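Local coordinates for periplasmic binding protein (Veillonella parvula, PDB 4MO9) that probably captures a solute, perhaps an iron-siderophore complex, outside the cytoplasmic membrane and delivers it to an uptake transporter, at residues 279-282 with 283-286; 294-297 with 298-301; 341-344 with 345-348. All blocks are in the same frame, centred on the assembly; numbering follows the deposited sequence.

Contact 1. Residues 279-282 with 283-286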
ATOM      1  N   GLU A 279      -7.161  10.669   9.737  1.00 37.83           N
ATOM      2  CA  GLU A 279      -7.224  12.037  10.244  1.00 43.74           C
ATOM      3  C   GLU A 279      -7.406  12.987   9.084  1.00 42.12           C
ATOM      4  O   GLU A 279      -6.504  13.761   8.755  1.00 43.28           O
ATOM      5  CB  GLU A 279      -5.946  12.404  10.985  1.00 49.64           C
ATOM      6  CG  GLU A 279      -5.555  11.393  12.010  1.00 56.37           C
ATOM      7  CD  GLU A 279      -5.365  11.992  13.378  1.00 66.84           C
ATOM      8  OE1 GLU A 279      -5.336  13.240  13.491  1.00 70.88           O
ATOM      9  OE2 GLU A 279      -5.248  11.205  14.342  1.00 70.71           O
ATOM     10  N   ALA A 280      -8.582  12.931   8.476  1.00 39.52           N
ATOM     11  CA  ALA A 280      -8.857  13.683   7.272  1.00 40.56           C
ATOM     12  C   ALA A 280     -10.343  13.961   7.248  1.00 43.28           C
ATOM     13  O   ALA A 280     -11.141  13.113   7.658  1.00 45.00           O
ATOM     14  CB  ALA A 280      -8.458  12.877   6.049  1.00 36.80           C
ATOM     15  N   THR A 281     -10.718  15.149   6.785  1.00 40.77           N
ATOM     16  CA  THR A 281     -12.122  15.457   6.568  1.00 43.04           C
ATOM     17  C   THR A 281     -12.321  15.877   5.117  1.00 42.73           C
ATOM     18  O   THR A 281     -11.372  16.317   4.461  1.00 40.54           O
ATOM     19  CB  THR A 281     -12.604  16.588   7.483  1.00 49.28           C
ATOM     20  OG1 THR A 281     -12.041  17.828   7.041  1.00 48.12           O
ATOM     21  CG2 THR A 281     -12.190  16.310   8.927  1.00 53.32           C
ATOM     22  N   GLU A 282     -13.546  15.738   4.622  1.00 45.41           N
ATOM     23  CA  GLU A 282     -13.870  16.106   3.248  1.00 48.88           C
ATOM     24  C   GLU A 282     -13.491  17.563   2.932  1.00 48.92           C
ATOM     25  O   GLU A 282     -12.823  17.831   1.931  1.00 50.18           O
ATOM     26  CB  GLU A 282     -15.360  15.867   2.983  1.00 55.01           C
ATOM     27  CG  GLU A 282     -15.857  16.331   1.622  1.00 59.65           C
ATOM     28  CD  GLU A 282     -15.432  15.411   0.493  1.00 62.48           C
ATOM     29  OE1 GLU A 282     -15.089  14.237   0.769  1.00 63.68           O
ATOM     30  OE2 GLU A 282     -15.449  15.864  -0.674  1.00 64.03           O
ATOM     31  N   ASP A 283     -13.891  18.492   3.794  1.00 47.96           N
ATOM     32  CA  ASP A 283     -13.621  19.916   3.565  1.00 50.64           C
ATOM     33  C   ASP A 283     -12.130  20.236   3.522  1.00 49.71           C
ATOM     34  O   ASP A 283     -11.668  20.982   2.653  1.00 49.78           O
ATOM     35  CB  ASP A 283     -14.310  20.787   4.624  1.00 54.32           C
ATOM     36  CG  ASP A 283     -15.809  20.858   4.432  1.00 57.55           C
ATOM     37  OD1 ASP A 283     -16.284  20.409   3.370  1.00 59.58           O
ATOM     38  OD2 ASP A 283     -16.511  21.360   5.333  1.00 60.35           O
ATOM     39  N   SER A 284     -11.385  19.678   4.471  1.00 46.21           N
ATOM     40  CA  SER A 284      -9.941  19.889   4.546  1.00 44.18           C
ATOM     41  C   SER A 284      -9.229  19.309   3.326  1.00 41.10           C
ATOM     42  O   SER A 284      -8.417  19.983   2.695  1.00 41.74           O
ATOM     43  CB  SER A 284      -9.384  19.273   5.834  1.00 42.50           C
ATOM     44  OG  SER A 284      -7.974  19.206   5.806  1.00 40.98           O
ATOM     45  N   SER A 285      -9.539  18.060   2.992  1.00 39.38           N
ATOM     46  CA  SER A 285      -8.930  17.428   1.830  1.00 38.99           C
ATOM     47  C   SER A 285      -9.222  18.190   0.532  1.00 36.57           C
ATOM     48  O   SER A 285      -8.359  18.278  -0.339  1.00 39.17           O
ATOM     49  CB  SER A 285      -9.360  15.967   1.722  1.00 40.86           C
ATOM     50  OG  SER A 285      -8.796  15.207   2.786  1.00 44.02           O
ATOM     51  N   GLN A 286     -10.425  18.743   0.407  1.00 37.54           N
ATOM     52  CA  GLN A 286     -10.767  19.566  -0.753  1.00 41.29           C
ATOM     53  C   GLN A 286      -9.910  20.829  -0.819  1.00 41.81           C
ATOM     54  O   GLN A 286      -9.400  21.206  -1.881  1.00 40.76           O
ATOM     55  CB  GLN A 286     -12.250  19.965  -0.721  1.00 45.50           C
ATOM     56  CG  GLN A 286     -13.208  18.859  -1.170  1.00 45.96           C
ATOM     57  CD  GLN A 286     -13.151  18.589  -2.670  1.00 46.71           C
ATOM     58  OE1 GLN A 286     -12.660  19.411  -3.448  1.00 48.39           O
ATOM     59  NE2 GLN A 286     -13.668  17.435  -3.082  1.00 45.06           N
TER
HETATM   60  O   HOH W   1      -8.227  16.289   5.498  1.00 39.55           O
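T281 and S284 meet where an extended loop turns into the first turn of helix 282-295. The first two i to i+4 backbone bonds form here: S285 N to T281 O at 2.9 Å and nearly straight (171°), then Q286 N to E282 O at 3.0 Å. T281 is the N-cap. Its OG1 sits between its own N and carbonyl carbon (chi1 72°), which places the hydroxyl under the first turn, where it accepts from S284 N at 3.2 Å. A water bridges the same turn: it accepts from T281 N, donates to S285 OG at 3.0 Å and bonds S284 OG at 2.9 Å. E282, the next residue, and Q286 one turn later run side by side, their carboxylate and amide planes 44° apart, and NE2 of Q286 makes a weak bond of 3.4 Å to OE2 of E282. The amide's stronger ties are to H367 O through NE2 and to N369 N through OE1, so an alanine here would probably leave both of these C-terminal backbone groups without their mates. S285 OG also bonds R275 O in the preceding loop, and E282, S285 and Q286 all touch M366, setting the helix start against edge strand 365-367.

Contact 2. Residues 294-297 with 298-301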
ATOM      1  N   THR A 294      -4.065  26.334  -7.121  1.00 51.04           N
ATOM      2  CA  THR A 294      -4.124  27.795  -7.009  1.00 53.48           C
ATOM      3  C   THR A 294      -2.782  28.439  -6.647  1.00 53.48           C
ATOM      4  O   THR A 294      -2.545  29.602  -6.970  1.00 55.39           O
ATOM      5  CB  THR A 294      -5.225  28.265  -6.009  1.00 52.68           C
ATOM      6  OG1 THR A 294      -4.911  27.818  -4.683  1.00 50.30           O
ATOM      7  CG2 THR A 294      -6.590  27.719  -6.415  1.00 50.05           C
ATOM      8  N   GLU A 295      -1.909  27.698  -5.970  1.00 50.93           N
ATOM      9  CA  GLU A 295      -0.641  28.267  -5.516  1.00 56.09           C
ATOM     10  C   GLU A 295       0.488  28.070  -6.538  1.00 55.75           C
ATOM     11  O   GLU A 295       1.507  28.768  -6.488  1.00 60.02           O
ATOM     12  CB  GLU A 295      -0.232  27.721  -4.133  1.00 59.80           C
ATOM     13  CG  GLU A 295      -1.244  27.958  -2.993  1.00 63.93           C
ATOM     14  CD  GLU A 295      -1.605  29.428  -2.793  1.00 73.86           C
ATOM     15  OE1 GLU A 295      -0.954  30.108  -1.963  1.00 75.81           O
ATOM     16  OE2 GLU A 295      -2.551  29.909  -3.460  1.00 76.16           O
ATOM     17  N   ARG A 296       0.293  27.152  -7.480  1.00 48.10           N
ATOM     18  CA  ARG A 296       1.338  26.810  -8.447  1.00 46.49           C
ATOM     19  C   ARG A 296       1.222  27.591  -9.753  1.00 51.27           C
ATOM     20  O   ARG A 296       0.155  27.636 -10.371  1.00 54.70           O
ATOM     21  CB  ARG A 296       1.362  25.298  -8.714  1.00 45.29           C
ATOM     22  CG  ARG A 296       1.928  24.502  -7.554  1.00 45.70           C
ATOM     23  CD  ARG A 296       1.992  23.008  -7.841  1.00 43.23           C
ATOM     24  NE  ARG A 296       2.661  22.299  -6.750  1.00 44.05           N
ATOM     25  CZ  ARG A 296       2.884  20.989  -6.727  1.00 42.34           C
ATOM     26  NH1 ARG A 296       2.486  20.227  -7.739  1.00 42.62           N
ATOM     27  NH2 ARG A 296       3.497  20.433  -5.685  1.00 41.16           N
ATOM     28  N   GLN A 297       2.329  28.213 -10.153  1.00 52.95           N
ATOM     29  CA  GLN A 297       2.384  29.021 -11.367  1.00 57.36           C
ATOM     30  C   GLN A 297       1.818  28.292 -12.589  1.00 57.10           C
ATOM     31  O   GLN A 297       2.254  27.192 -12.930  1.00 57.57           O
ATOM     32  CB  GLN A 297       3.823  29.491 -11.622  1.00 63.02           C
ATOM     33  CG  GLN A 297       4.049  30.183 -12.964  1.00 70.40           C
ATOM     34  CD  GLN A 297       5.074  31.301 -12.885  1.00 82.23           C
ATOM     35  OE1 GLN A 297       5.311  31.870 -11.817  1.00 86.57           O
ATOM     36  NE2 GLN A 297       5.681  31.632 -14.023  1.00 85.65           N
ATOM     37  N   GLY A 298       0.812  28.893 -13.214  1.00 57.78           N
ATOM     38  CA  GLY A 298       0.243  28.355 -14.435  1.00 55.34           C
ATOM     39  C   GLY A 298      -0.780  27.242 -14.278  1.00 53.73           C
ATOM     40  O   GLY A 298      -1.480  26.925 -15.238  1.00 54.58           O
ATOM     41  N   TRP A 299      -0.879  26.639 -13.094  1.00 53.04           N
ATOM     42  CA  TRP A 299      -1.785  25.496 -12.919  1.00 49.17           C
ATOM     43  C   TRP A 299      -3.253  25.859 -13.151  1.00 50.11           C
ATOM     44  O   TRP A 299      -4.031  25.025 -13.614  1.00 46.65           O
ATOM     45  CB  TRP A 299      -1.605  24.822 -11.553  1.00 47.35           C
ATOM     46  CG  TRP A 299      -0.488  23.819 -11.532  1.00 47.03           C
ATOM     47  CD1 TRP A 299       0.751  23.966 -12.091  1.00 50.09           C
ATOM     48  CD2 TRP A 299      -0.514  22.509 -10.950  1.00 45.27           C
ATOM     49  NE1 TRP A 299       1.501  22.836 -11.876  1.00 48.45           N
ATOM     50  CE2 TRP A 299       0.748  21.922 -11.185  1.00 46.66           C
ATOM     51  CE3 TRP A 299      -1.476  21.778 -10.242  1.00 41.07           C
ATOM     52  CZ2 TRP A 299       1.073  20.640 -10.741  1.00 42.52           C
ATOM     53  CZ3 TRP A 299      -1.153  20.491  -9.805  1.00 40.13           C
ATOM     54  CH2 TRP A 299       0.113  19.940 -10.053  1.00 41.45           C
ATOM     55  N   SER A 300      -3.614  27.112 -12.861  1.00 52.29           N
ATOM     56  CA  SER A 300      -4.977  27.599 -13.044  1.00 55.60           C
ATOM     57  C   SER A 300      -5.422  27.426 -14.486  1.00 55.97           C
ATOM     58  O   SER A 300      -6.613  27.270 -14.766  1.00 56.19           O
ATOM     59  CB  SER A 300      -5.061  29.094 -12.684  1.00 65.32           C
ATOM     60  OG  SER A 300      -5.725  29.289 -11.449  1.00 69.27           O
ATOM     61  N   ASP A 301      -4.449  27.477 -15.394  1.00 57.53           N
ATOM     62  CA  ASP A 301      -4.699  27.438 -16.832  1.00 57.51           C
ATOM     63  C   ASP A 301      -4.500  26.036 -17.394  1.00 52.49           C
ATOM     64  O   ASP A 301      -4.617  25.826 -18.601  1.00 53.18           O
ATOM     65  CB  ASP A 301      -3.754  28.396 -17.555  1.00 62.15           C
ATOM     66  CG  ASP A 301      -3.968  29.842 -17.156  1.00 67.03           C
ATOM     67  OD1 ASP A 301      -5.136  30.256 -17.002  1.00 66.75           O
ATOM     68  OD2 ASP A 301      -2.961  30.569 -17.004  1.00 70.99           O
TER
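G298 follows Q297 at the turn that leaves helix 282-295, and its positive phi bends the chain back; a side chain there would run into O of Q297. Next, the backbone N of W299 donates to R296 O at 3.1 Å, which closes the turn. The indole lies alongside the R296 side chain, both pointing the same way. CB of R296 makes a CH-pi contact with the five-membered ring, 3.8 Å from its centroid and 15° off the normal, and CD lies 3.7 Å above the indole plane on that face. With its chain extended from CG to NE (chi2 -178°), the arginine follows the indole to its far end, where NH1 comes within 3.3 Å of CH2. There the guanidinium stands almost upright on the ring, the planes 88° apart, and presents its edge. The loop so folded joins helix 282-295 to helix 303-306 in the domain built on the mixed five-stranded sheet. The guanidinium reaches that sheet through a salt bridge to E205 on strand 201-206; it also bonds G210 O and P211 O and makes a cation-pi contact with F214. W299 opens a short 3-10 segment, 299-301, in which D301 N bonds G298 O at 3.0 Å.

Contact 3. Residues 341-344 with 345-348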
ATOM      1  N   ASP A 341     -19.866   0.333 -12.833  1.00 42.29           N
ATOM      2  CA  ASP A 341     -20.234  -0.781 -11.968  1.00 41.70           C
ATOM      3  C   ASP A 341     -19.180  -1.030 -10.891  1.00 41.58           C
ATOM      4  O   ASP A 341     -19.256  -2.017 -10.140  1.00 45.45           O
ATOM      5  CB  ASP A 341     -20.458  -2.050 -12.806  1.00 44.53           C
ATOM      6  CG  ASP A 341     -19.217  -2.470 -13.585  1.00 45.47           C
ATOM      7  OD1 ASP A 341     -18.292  -1.646 -13.733  1.00 43.92           O
ATOM      8  OD2 ASP A 341     -19.165  -3.629 -14.056  1.00 49.32           O
ATOM      9  N   VAL A 342     -18.193  -0.144 -10.814  1.00 38.57           N
ATOM     10  CA  VAL A 342     -17.124  -0.287  -9.830  1.00 38.32           C
ATOM     11  C   VAL A 342     -17.126   0.877  -8.835  1.00 40.38           C
ATOM     12  O   VAL A 342     -17.267   2.025  -9.236  1.00 41.07           O
ATOM     13  CB  VAL A 342     -15.753  -0.419 -10.533  1.00 38.70           C
ATOM     14  CG1 VAL A 342     -14.621  -0.108  -9.587  1.00 38.11           C
ATOM     15  CG2 VAL A 342     -15.592  -1.830 -11.114  1.00 38.97           C
ATOM     16  N   ASP A 343     -16.982   0.576  -7.544  1.00 41.50           N
ATOM     17  CA  ASP A 343     -16.956   1.611  -6.503  1.00 40.97           C
ATOM     18  C   ASP A 343     -15.754   1.403  -5.580  1.00 38.18           C
ATOM     19  O   ASP A 343     -15.825   0.621  -4.622  1.00 35.91           O
ATOM     20  CB  ASP A 343     -18.258   1.580  -5.694  1.00 42.97           C
ATOM     21  CG  ASP A 343     -18.384   2.758  -4.729  1.00 45.99           C
ATOM     22  OD1 ASP A 343     -17.351   3.310  -4.283  1.00 42.97           O
ATOM     23  OD2 ASP A 343     -19.532   3.128  -4.405  1.00 51.19           O
ATOM     24  N   PRO A 344     -14.650   2.110  -5.862  1.00 34.30           N
ATOM     25  CA  PRO A 344     -13.376   1.873  -5.172  1.00 32.95           C
ATOM     26  C   PRO A 344     -13.465   2.169  -3.676  1.00 34.63           C
ATOM     27  O   PRO A 344     -12.849   1.450  -2.879  1.00 31.17           O
ATOM     28  CB  PRO A 344     -12.400   2.827  -5.880  1.00 35.78           C
ATOM     29  CG  PRO A 344     -13.075   3.167  -7.201  1.00 37.72           C
ATOM     30  CD  PRO A 344     -14.543   3.147  -6.903  1.00 37.81           C
ATOM     31  N   GLU A 345     -14.227   3.192  -3.289  1.00 34.91           N
ATOM     32  CA  GLU A 345     -14.386   3.461  -1.863  1.00 37.64           C
ATOM     33  C   GLU A 345     -15.143   2.322  -1.172  1.00 34.45           C
ATOM     34  O   GLU A 345     -14.789   1.904  -0.071  1.00 34.30           O
ATOM     35  CB  GLU A 345     -15.087   4.804  -1.598  1.00 45.75           C
ATOM     36  CG  GLU A 345     -14.793   5.305  -0.186  1.00 54.63           C
ATOM     37  CD  GLU A 345     -15.702   6.415   0.282  1.00 65.94           C
ATOM     38  OE1 GLU A 345     -16.348   7.075  -0.566  1.00 69.37           O
ATOM     39  OE2 GLU A 345     -15.760   6.625   1.515  1.00 69.75           O
ATOM     40  N   ALA A 346     -16.185   1.821  -1.824  1.00 35.06           N
ATOM     41  CA  ALA A 346     -16.951   0.706  -1.275  1.00 34.30           C
ATOM     42  C   ALA A 346     -16.081  -0.547  -1.161  1.00 33.46           C
ATOM     43  O   ALA A 346     -16.231  -1.332  -0.212  1.00 32.74           O
ATOM     44  CB  ALA A 346     -18.174   0.443  -2.128  1.00 36.20           C
ATOM     45  N   THR A 347     -15.167  -0.741  -2.112  1.00 29.17           N
ATOM     46  CA  THR A 347     -14.237  -1.881  -2.044  1.00 31.16           C
ATOM     47  C   THR A 347     -13.340  -1.820  -0.807  1.00 30.72           C
ATOM     48  O   THR A 347     -13.170  -2.823  -0.108  1.00 32.56           O
ATOM     49  CB  THR A 347     -13.351  -1.944  -3.295  1.00 28.93           C
ATOM     50  OG1 THR A 347     -14.165  -2.300  -4.427  1.00 30.65           O
ATOM     51  CG2 THR A 347     -12.235  -2.968  -3.109  1.00 25.92           C
ATOM     52  N   LEU A 348     -12.763  -0.648  -0.533  1.00 31.26           N
ATOM     53  CA  LEU A 348     -11.915  -0.495   0.647  1.00 29.94           C
ATOM     54  C   LEU A 348     -12.734  -0.706   1.920  1.00 32.18           C
ATOM     55  O   LEU A 348     -12.340  -1.491   2.796  1.00 33.49           O
ATOM     56  CB  LEU A 348     -11.220   0.878   0.663  1.00 31.14           C
ATOM     57  CG  LEU A 348     -10.180   1.108   1.769  1.00 31.88           C
ATOM     58  CD1 LEU A 348      -9.035   0.086   1.689  1.00 32.36           C
ATOM     59  CD2 LEU A 348      -9.634   2.526   1.734  1.00 32.96           C
TER
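D343 and A346 form the N-terminal cap of helix 344-355. OD1 of D343 accepts from A346 N at 3.1 Å in a fairly straight bond (166°), although the N-H meets the carboxylate from well above its plane, 67° out of it. The same two residues also pack: the methyl of A346 lies 3.5 Å from CG of D343. What brings the carboxylate there is its first torsion, with CG opposite the backbone N (chi1 -172°) and beside the carbonyl carbon, so that it leans over the start of the helix. Its negative charge thus lies beside the amino end of the helix, where the dipole would be expected to stabilise it. OE1 of E345 is 5.4 Å from OD1 of D343, a like charge nearby but not touching.

Behind the cap, the main chain takes up the helical pattern. T347 N donates to D343 O at 2.9 Å and L348 N to P344 O at 3.1 Å. P344 is the first helical residue, a place that suits proline because its nitrogen has no hydrogen to give and none is needed there. OG1 of T347 bonds OE1 of E328 and, weakly, NE of R184.

Further out, the buried ring of P344 packs on E328, Y329 and K332 of helix 324-334, while K332 NZ bonds V342 O in the incoming loop. V342 rests on R187, and T347 on F180, of helix 171-194. L348 leads away to L317 and F322 in the loop before helix 324-334 and to Y360 and W364 before strand 365-367, so the capped end sits between helices 324-334 and 171-194 and these two loops.

Going from the N terminus, the three contacts come one after another, and none nests in or crosses another. Contact 1 closes the long loop after strand 259-263 and starts helix 282-295; contact 2 closes the turn at the other end of that helix, their centres about 21 Å apart. Together they tie the helix's two ends to the five-stranded sheet, contact 1 at its edge strand 365-367 and contact 2 at strand 201-206. Contact 3 ends the loop after helix 324-334 and sets the start of helix 344-355 against helices 324-334 and 171-194. It lies about 19 Å, centre to centre, from contact 1 and, like contact 1, it is an N-terminal helix cap.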